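Local coordinates for probable ribose-5-phosphate isomerase B (PDB 6MU0), which probably interconverts ribulose 5-phosphate and ribose 5-phosphate in the non-oxidative stage of the pentose phosphate pathway, at residues C117-S120 / R121-T124. Numbering follows the deposited sequence.
Sequences CLSS and RFVT. With 5RP (ribulose-5-phosphate), chain B.
With its hydroxyl swung opposite its own backbone N (chi1 170°), Ser119 reaches forward along the chain and takes the N-H of Phe122, OG to N 3.0 Å, in a bent bond with an angle of 139° at the hydrogen. Phe122 sends its CG away from its carbonyl carbon, and the same OG then lies in the plane of the phenyl ring, at its edge, 3.8 Å from CD2. The hydroxyl hydrogen goes to the carbonyl O of Gly78, so the buried OG both donates and accepts and ties the turn to the loop after strand 72-75. Val123 packs against the same serine: CG2 lies 3.9 Å from Ser119 CB, and Val123 CB rests against Ser119 O, whose hydrogen bond comes from Asn128 ND2 in helix 125-137. The turn leaves the C-terminal end of strand 115-117, the side of the parallel beta-sheet where active sites of alpha/beta folds usually lie, and leads into helix 125-137, whose N-cap is Thr124. Here Arg121 extends to the phosphate end of the bound ribulose-5-phosphate. Its guanidinium is gripped twice: NH1 gives a nearly straight bond to the ester oxygen O8 (3.1 Å, 168°), which lies in the guanidinium plane, and NH2 bonds to phosphate O11 at 2.9 Å. Ser120 turns its hydroxyl to Thr20, while its carbonyl accepts a bond from a water that also reaches Val123 O weakly.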
loop_
_atom_site.group_PDB
_atom_site.type_symbol
_atom_site.label_atom_id
_atom_site.label_comp_id
_atom_site.label_asym_id
_atom_site.label_seq_id
_atom_site.Cartn_x
_atom_site.Cartn_y
_atom_site.Cartn_z
ATOM N N CYS A 117 -2.766 0.963 2.358
ATOM C CA CYS A 117 -2.893 0.317 3.657
ATOM C C CYS A 117 -4.343 -0.082 3.882
ATOM O O CYS A 117 -5.257 0.725 3.654
ATOM C CB CYS A 117 -2.418 1.251 4.768
ATOM S SG CYS A 117 -0.685 1.746 4.547
ATOM N N LEU A 118 -4.538 -1.323 4.339
ATOM C CA LEU A 118 -5.841 -1.962 4.419
ATOM C C LEU A 118 -6.045 -2.573 5.798
ATOM O O LEU A 118 -5.091 -2.975 6.477
ATOM C CB LEU A 118 -5.957 -3.101 3.397
ATOM C CG LEU A 118 -5.702 -2.736 1.937
ATOM C CD1 LEU A 118 -5.708 -3.978 1.068
ATOM C CD2 LEU A 118 -6.723 -1.730 1.443
ATOM N N SER A 119 -7.314 -2.674 6.172
ATOM C CA SER A 119 -7.760 -3.288 7.415
ATOM C C SER A 119 -8.177 -4.737 7.190
ATOM O O SER A 119 -9.037 -5.016 6.348
ATOM C CB SER A 119 -8.968 -2.514 7.934
ATOM O OG SER A 119 -9.592 -3.181 9.017
ATOM N N SER A 120 -7.624 -5.644 7.993
ATOM C CA SER A 120 -8.020 -7.044 7.977
ATOM C C SER A 120 -9.201 -7.345 8.890
ATOM O O SER A 120 -9.898 -8.339 8.662
ATOM C CB SER A 120 -6.852 -7.914 8.432
ATOM O OG SER A 120 -6.480 -7.536 9.740
ATOM N N ARG A 121 -9.428 -6.538 9.932
ATOM C CA ARG A 121 -10.427 -6.850 10.948
ATOM C C ARG A 121 -11.743 -6.108 10.770
ATOM O O ARG A 121 -12.742 -6.515 11.372
ATOM C CB ARG A 121 -9.875 -6.558 12.347
ATOM C CG ARG A 121 -8.899 -7.600 12.836
ATOM C CD ARG A 121 -8.282 -7.217 14.174
ATOM N NE ARG A 121 -7.522 -8.328 14.735
ATOM C CZ ARG A 121 -6.478 -8.211 15.543
ATOM N NH1 ARG A 121 -6.011 -7.013 15.875
ATOM N NH2 ARG A 121 -5.901 -9.309 16.011
ATOM N N PHE A 122 -11.772 -5.037 9.970
ATOM C CA PHE A 122 -12.933 -4.161 9.900
ATOM C C PHE A 122 -13.483 -3.991 8.496
ATOM O O PHE A 122 -14.484 -3.286 8.320
ATOM C CB PHE A 122 -12.601 -2.800 10.525
ATOM C CG PHE A 122 -12.394 -2.884 12.000
ATOM C CD1 PHE A 122 -13.475 -2.790 12.866
ATOM C CD2 PHE A 122 -11.130 -3.112 12.533
ATOM C CE1 PHE A 122 -13.302 -2.894 14.225
ATOM C CE2 PHE A 122 -10.957 -3.226 13.903
ATOM C CZ PHE A 122 -12.048 -3.119 14.748
ATOM N N VAL A 123 -12.867 -4.624 7.505
ATOM C CA VAL A 123 -13.258 -4.510 6.107
ATOM C C VAL A 123 -13.271 -5.921 5.535
ATOM O O VAL A 123 -12.394 -6.730 5.856
ATOM C CB VAL A 123 -12.276 -3.592 5.344
ATOM C CG1 VAL A 123 -12.611 -3.529 3.862
ATOM C CG2 VAL A 123 -12.282 -2.188 5.947
ATOM N N THR A 124 -14.289 -6.235 4.736
ATOM C CA THR A 124 -14.415 -7.588 4.208
ATOM C C THR A 124 -13.387 -7.829 3.104
ATOM O O THR A 124 -12.848 -6.896 2.502
ATOM C CB THR A 124 -15.813 -7.817 3.629
ATOM O OG1 THR A 124 -16.000 -6.954 2.502
ATOM C CG2 THR A 124 -16.892 -7.552 4.672
HETATM C C2 5RP B . -2.071 -2.077 14.084
HETATM C C3 5RP B . -2.995 -3.278 14.063
HETATM C C5 5RP B . -2.383 -4.644 14.410
HETATM O O13 5RP B . -2.727 -5.608 13.434
HETATM C C6 5RP B . -2.987 -4.993 15.772
HETATM O O14 5RP B . -2.611 -3.980 16.703
HETATM C C7 5RP B . -2.545 -6.353 16.268
HETATM O O8 5RP B . -3.348 -6.683 17.416
HETATM P P9 5RP B . -3.074 -8.055 18.199
HETATM O O12 5RP B . -4.081 -8.069 19.313
HETATM O O11 5RP B . -3.273 -9.186 17.197
HETATM O O10 5RP B . -1.638 -8.030 18.687
HETATM O O4 5RP B . -4.184 -3.189 13.837
HETATM O O1 5RP B . -2.783 -0.891 13.750
HETATM O O HOH W 1 -12.949 -9.086 8.304
#